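Long-range contact in putative curved DNA-binding protein (Chaetomium thermophilum var. thermophilum DSM 1495, PDB 4IPA), which probably acts in ribosome biogenesis as the thermophilic form of Arx1, a factor built on the methionine aminopeptidase (peptidase M24) fold: residues K195-D208 with T372-I384. Numbering follows the deposited sequence.
Sequences KISSLLEKVAKAYD and TDKKIEDEEILKI
I381 drives its CD1 methyl between K202 and V203 on helix 195-205, tightly against K202 CB (3.4 Å) and close to V203 CG2 (3.6 Å). The short C-terminal helix beginning at E379 crosses this helix at 99°, and L199 adds a looser methyl contact to I384. Flanking this apolar patch is a salt-bridge network. E380, its CG anti to the backbone N (chi1 178°), reaches across L199 CD2 to present its carboxylate to two lysines: K195 NZ meets OE2 on the syn side at 2.9 Å, 28° out of plane, and K202 NZ approaches OE1 at 3.2 Å. K202 also lies close to D378 OD2, a doubtful pairing because OD2 is less surely placed; D378 OD1 N-caps the short helix, accepting from I381 N nearly along its C-O axis (2.9 Å). Farther along, I376 CG1 packs on A206 CB and Y207 CE2. Two waters hold the Y207 hydroxyl, one linking it to I376 N, the other, in the ring plane, to K374 O. At the Schellman motif ending helix 195-205, K374 reaches along Y207 to the C-prime residue D208, its salt bridge to OD2 modelled doubtfully short. Apolar contacts thus seat I376, I381 and I384 on the helix, with lysine-acid pairs at the more exposed margins.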
loop_
_atom_site.group_PDB
_atom_site.type_symbol
_atom_site.label_atom_id
_atom_site.label_comp_id
_atom_site.label_asym_id
_atom_site.label_seq_id
_atom_site.Cartn_x
_atom_site.Cartn_y
_atom_site.Cartn_z
ATOM N N LYS A 195 4.781 20.561 4.467
ATOM C CA LYS A 195 4.947 21.067 3.113
ATOM C C LYS A 195 4.564 19.984 2.097
ATOM O O LYS A 195 3.851 20.238 1.121
ATOM C CB LYS A 195 6.397 21.521 2.905
ATOM C CG LYS A 195 6.735 22.003 1.489
ATOM C CD LYS A 195 5.784 23.115 1.021
ATOM C CE LYS A 195 6.197 23.645 -0.361
ATOM N NZ LYS A 195 5.373 24.808 -0.835
ATOM N N ILE A 196 5.043 18.772 2.340
ATOM C CA ILE A 196 4.656 17.624 1.541
ATOM C C ILE A 196 3.133 17.495 1.492
ATOM O O ILE A 196 2.554 17.357 0.416
ATOM C CB ILE A 196 5.289 16.335 2.102
ATOM C CG1 ILE A 196 6.821 16.462 2.063
ATOM C CG2 ILE A 196 4.782 15.100 1.336
ATOM C CD1 ILE A 196 7.581 15.241 2.587
ATOM N N SER A 197 2.491 17.555 2.656
ATOM C CA SER A 197 1.039 17.464 2.741
ATOM C C SER A 197 0.326 18.533 1.919
ATOM O O SER A 197 -0.558 18.220 1.123
ATOM C CB SER A 197 0.564 17.553 4.198
ATOM O OG SER A 197 0.670 16.302 4.850
ATOM N N SER A 198 0.698 19.793 2.117
ATOM C CA SER A 198 0.008 20.884 1.426
ATOM C C SER A 198 0.157 20.778 -0.094
ATOM O O SER A 198 -0.791 21.034 -0.834
ATOM C CB SER A 198 0.461 22.256 1.934
ATOM O OG SER A 198 1.808 22.503 1.583
ATOM N N LEU A 199 1.339 20.385 -0.559
ATOM C CA LEU A 199 1.534 20.152 -1.989
ATOM C C LEU A 199 0.620 19.022 -2.520
ATOM O O LEU A 199 -0.087 19.200 -3.517
ATOM C CB LEU A 199 3.008 19.868 -2.306
ATOM C CG LEU A 199 3.987 21.049 -2.190
ATOM C CD1 LEU A 199 5.428 20.561 -2.145
ATOM C CD2 LEU A 199 3.809 22.074 -3.313
ATOM N N LEU A 200 0.609 17.871 -1.851
ATOM C CA LEU A 200 -0.271 16.794 -2.295
ATOM C C LEU A 200 -1.749 17.204 -2.231
ATOM O O LEU A 200 -2.544 16.799 -3.077
ATOM C CB LEU A 200 -0.021 15.500 -1.510
ATOM C CG LEU A 200 0.898 14.510 -2.233
ATOM C CD1 LEU A 200 2.277 15.150 -2.526
ATOM C CD2 LEU A 200 1.040 13.228 -1.434
ATOM N N GLU A 201 -2.108 18.013 -1.236
ATOM C CA GLU A 201 -3.480 18.499 -1.131
ATOM C C GLU A 201 -3.800 19.393 -2.309
ATOM O O GLU A 201 -4.915 19.377 -2.826
ATOM C CB GLU A 201 -3.707 19.267 0.173
ATOM C CG GLU A 201 -3.816 18.392 1.396
ATOM C CD GLU A 201 -3.903 19.203 2.674
ATOM O OE1 GLU A 201 -3.667 20.428 2.609
ATOM O OE2 GLU A 201 -4.205 18.621 3.742
ATOM N N LYS A 202 -2.808 20.177 -2.714
ATOM C CA LYS A 202 -2.920 21.053 -3.868
ATOM C C LYS A 202 -3.189 20.204 -5.099
ATOM O O LYS A 202 -3.991 20.569 -5.937
ATOM C CB LYS A 202 -1.599 21.797 -4.053
ATOM C CG LYS A 202 -1.661 23.277 -4.409
ATOM C CD LYS A 202 -0.360 23.950 -3.908
ATOM C CE LYS A 202 -0.049 25.263 -4.615
ATOM N NZ LYS A 202 1.378 25.710 -4.415
ATOM N N VAL A 203 -2.490 19.076 -5.216
ATOM C CA VAL A 203 -2.643 18.208 -6.381
ATOM C C VAL A 203 -4.063 17.647 -6.468
ATOM O O VAL A 203 -4.693 17.681 -7.526
ATOM C CB VAL A 203 -1.642 17.041 -6.358
ATOM C CG1 VAL A 203 -1.944 16.075 -7.495
ATOM C CG2 VAL A 203 -0.187 17.562 -6.430
ATOM N N ALA A 204 -4.562 17.135 -5.344
ATOM C CA ALA A 204 -5.918 16.596 -5.286
ATOM C C ALA A 204 -6.962 17.667 -5.599
ATOM O O ALA A 204 -7.957 17.405 -6.281
ATOM C CB ALA A 204 -6.194 15.977 -3.916
ATOM N N LYS A 205 -6.732 18.868 -5.085
ATOM C CA LYS A 205 -7.665 19.973 -5.263
ATOM C C LYS A 205 -7.806 20.371 -6.739
ATOM O O LYS A 205 -8.866 20.802 -7.168
ATOM C CB LYS A 205 -7.220 21.173 -4.431
ATOM C CG LYS A 205 -8.215 22.316 -4.427
ATOM C CD LYS A 205 -7.594 23.610 -3.930
ATOM C CE LYS A 205 -8.531 24.332 -2.967
ATOM N NZ LYS A 205 -9.981 24.179 -3.323
ATOM N N ALA A 206 -6.754 20.207 -7.530
ATOM C CA ALA A 206 -6.856 20.557 -8.949
ATOM C C ALA A 206 -7.889 19.665 -9.622
ATOM O O ALA A 206 -8.380 19.951 -10.711
ATOM C CB ALA A 206 -5.503 20.436 -9.641
ATOM N N TYR A 207 -8.224 18.573 -8.957
ATOM C CA TYR A 207 -9.180 17.641 -9.506
ATOM C C TYR A 207 -10.421 17.597 -8.618
ATOM O O TYR A 207 -11.244 16.689 -8.733
ATOM C CB TYR A 207 -8.549 16.258 -9.651
ATOM C CG TYR A 207 -7.519 16.170 -10.767
ATOM C CD1 TYR A 207 -7.915 16.051 -12.093
ATOM C CD2 TYR A 207 -6.151 16.197 -10.493
ATOM C CE1 TYR A 207 -6.984 15.957 -13.111
ATOM C CE2 TYR A 207 -5.213 16.116 -11.507
ATOM C CZ TYR A 207 -5.633 15.998 -12.811
ATOM O OH TYR A 207 -4.711 15.917 -13.829
ATOM N N ASP A 208 -10.549 18.591 -7.742
ATOM C CA ASP A 208 -11.637 18.620 -6.766
ATOM C C ASP A 208 -11.745 17.318 -5.951
ATOM O O ASP A 208 -12.836 16.890 -5.558
ATOM C CB ASP A 208 -12.976 18.969 -7.443
ATOM C CG ASP A 208 -12.992 20.389 -8.012
ATOM O OD1 ASP A 208 -12.148 21.213 -7.609
ATOM O OD2 ASP A 208 -13.855 20.688 -8.857
ATOM N N THR A 372 -11.305 14.186 -18.888
ATOM C CA THR A 372 -11.731 15.263 -18.007
ATOM C C THR A 372 -11.197 16.595 -18.504
ATOM O O THR A 372 -10.219 16.634 -19.251
ATOM C CB THR A 372 -11.261 15.043 -16.544
ATOM O OG1 THR A 372 -11.627 16.179 -15.765
ATOM C CG2 THR A 372 -9.739 14.892 -16.468
ATOM N N ASP A 373 -11.836 17.681 -18.078
ATOM C CA ASP A 373 -11.361 19.013 -18.416
ATOM C C ASP A 373 -10.374 19.509 -17.371
ATOM O O ASP A 373 -9.587 20.416 -17.634
ATOM C CB ASP A 373 -12.531 19.992 -18.562
ATOM C CG ASP A 373 -13.416 19.661 -19.750
ATOM O OD1 ASP A 373 -12.870 19.208 -20.788
ATOM O OD2 ASP A 373 -14.653 19.836 -19.644
ATOM N N LYS A 374 -10.410 18.905 -16.188
ATOM C CA LYS A 374 -9.543 19.349 -15.104
ATOM C C LYS A 374 -8.063 19.072 -15.369
ATOM O O LYS A 374 -7.693 18.117 -16.062
ATOM C CB LYS A 374 -10.001 18.773 -13.770
ATOM C CG LYS A 374 -11.490 18.951 -13.592
ATOM C CD LYS A 374 -11.920 18.959 -12.152
ATOM C CE LYS A 374 -13.413 19.250 -12.108
ATOM N NZ LYS A 374 -14.001 19.072 -10.755
ATOM N N LYS A 375 -7.226 19.944 -14.824
ATOM C CA LYS A 375 -5.804 19.922 -15.093
ATOM C C LYS A 375 -5.092 20.614 -13.944
ATOM O O LYS A 375 -5.623 21.556 -13.351
ATOM C CB LYS A 375 -5.518 20.665 -16.400
ATOM C CG LYS A 375 -4.185 20.319 -17.034
ATOM C CD LYS A 375 -3.978 21.053 -18.354
ATOM C CE LYS A 375 -2.707 20.559 -19.048
ATOM N NZ LYS A 375 -2.405 21.325 -20.293
ATOM N N ILE A 376 -3.895 20.142 -13.617
ATOM C CA ILE A 376 -3.063 20.848 -12.655
ATOM C C ILE A 376 -2.495 22.093 -13.310
ATOM O O ILE A 376 -1.898 22.015 -14.385
ATOM C CB ILE A 376 -1.887 20.004 -12.199
ATOM C CG1 ILE A 376 -2.384 18.753 -11.469
ATOM C CG2 ILE A 376 -0.961 20.843 -11.323
ATOM C CD1 ILE A 376 -1.280 17.800 -11.095
ATOM N N GLU A 377 -2.660 23.238 -12.659
ATOM C CA GLU A 377 -2.161 24.485 -13.222
ATOM C C GLU A 377 -1.119 25.172 -12.344
ATOM O O GLU A 377 -0.389 26.041 -12.809
ATOM C CB GLU A 377 -3.328 25.416 -13.554
ATOM C CG GLU A 377 -4.115 24.914 -14.761
ATOM C CD GLU A 377 -5.430 25.631 -14.971
ATOM O OE1 GLU A 377 -5.770 26.527 -14.168
ATOM O OE2 GLU A 377 -6.129 25.292 -15.951
ATOM N N ASP A 378 -1.035 24.764 -11.083
ATOM C CA ASP A 378 -0.089 25.371 -10.162
ATOM C C ASP A 378 1.336 25.200 -10.677
ATOM O O ASP A 378 1.748 24.091 -11.019
ATOM C CB ASP A 378 -0.244 24.778 -8.758
ATOM C CG ASP A 378 0.758 25.345 -7.775
ATOM O OD1 ASP A 378 1.884 24.804 -7.701
ATOM O OD2 ASP A 378 0.423 26.332 -7.083
ATOM N N GLU A 379 2.078 26.306 -10.743
ATOM C CA GLU A 379 3.420 26.300 -11.331
ATOM C C GLU A 379 4.427 25.510 -10.507
ATOM O O GLU A 379 5.260 24.805 -11.059
ATOM C CB GLU A 379 3.943 27.729 -11.549
ATOM C CG GLU A 379 3.649 28.310 -12.935
ATOM C CD GLU A 379 4.265 27.494 -14.074
ATOM O OE1 GLU A 379 5.457 27.113 -13.969
ATOM O OE2 GLU A 379 3.549 27.232 -15.072
ATOM N N GLU A 380 4.353 25.645 -9.191
ATOM C CA GLU A 380 5.244 24.924 -8.293
ATOM C C GLU A 380 5.116 23.419 -8.539
ATOM O O GLU A 380 6.109 22.713 -8.732
ATOM C CB GLU A 380 4.911 25.276 -6.839
ATOM C CG GLU A 380 5.741 24.542 -5.796
ATOM C CD GLU A 380 5.577 25.126 -4.400
ATOM O OE1 GLU A 380 4.566 25.823 -4.153
ATOM O OE2 GLU A 380 6.464 24.887 -3.546
ATOM N N ILE A 381 3.884 22.936 -8.564
ATOM C CA ILE A 381 3.636 21.527 -8.818
ATOM C C ILE A 381 4.070 21.057 -10.213
ATOM O O ILE A 381 4.724 20.020 -10.341
ATOM C CB ILE A 381 2.171 21.172 -8.540
ATOM C CG1 ILE A 381 1.907 21.276 -7.050
ATOM C CG2 ILE A 381 1.855 19.765 -8.999
ATOM C CD1 ILE A 381 0.470 21.051 -6.703
ATOM N N LEU A 382 3.734 21.813 -11.257
ATOM C CA LEU A 382 4.148 21.420 -12.616
ATOM C C LEU A 382 5.671 21.347 -12.733
ATOM O O LEU A 382 6.215 20.520 -13.466
ATOM C CB LEU A 382 3.574 22.361 -13.682
ATOM C CG LEU A 382 2.054 22.352 -13.834
ATOM C CD1 LEU A 382 1.653 23.460 -14.791
ATOM C CD2 LEU A 382 1.549 20.996 -14.331
ATOM N N LYS A 383 6.351 22.214 -11.995
ATOM C CA LYS A 383 7.803 22.210 -11.984
ATOM C C LYS A 383 8.364 20.949 -11.294
ATOM O O LYS A 383 9.224 20.254 -11.847
ATOM C CB LYS A 383 8.324 23.506 -11.364
ATOM C CG LYS A 383 8.036 24.747 -12.189
ATOM C CD LYS A 383 8.558 26.019 -11.510
ATOM C CE LYS A 383 8.286 27.270 -12.362
ATOM N NZ LYS A 383 8.764 28.525 -11.708
ATOM N N ILE A 384 7.847 20.631 -10.114
ATOM C CA ILE A 384 8.173 19.363 -9.456
ATOM C C ILE A 384 7.987 18.159 -10.393
ATOM O O ILE A 384 8.871 17.313 -10.513
ATOM C CB ILE A 384 7.349 19.162 -8.171
ATOM C CG1 ILE A 384 7.720 20.225 -7.133
ATOM C CG2 ILE A 384 7.591 17.779 -7.588
ATOM C CD1 ILE A 384 6.648 20.466 -6.098
HETATM O O HOH W 1 -2.564 17.652 -14.578
HETATM O O HOH W 2 -5.494 15.956 -16.181
#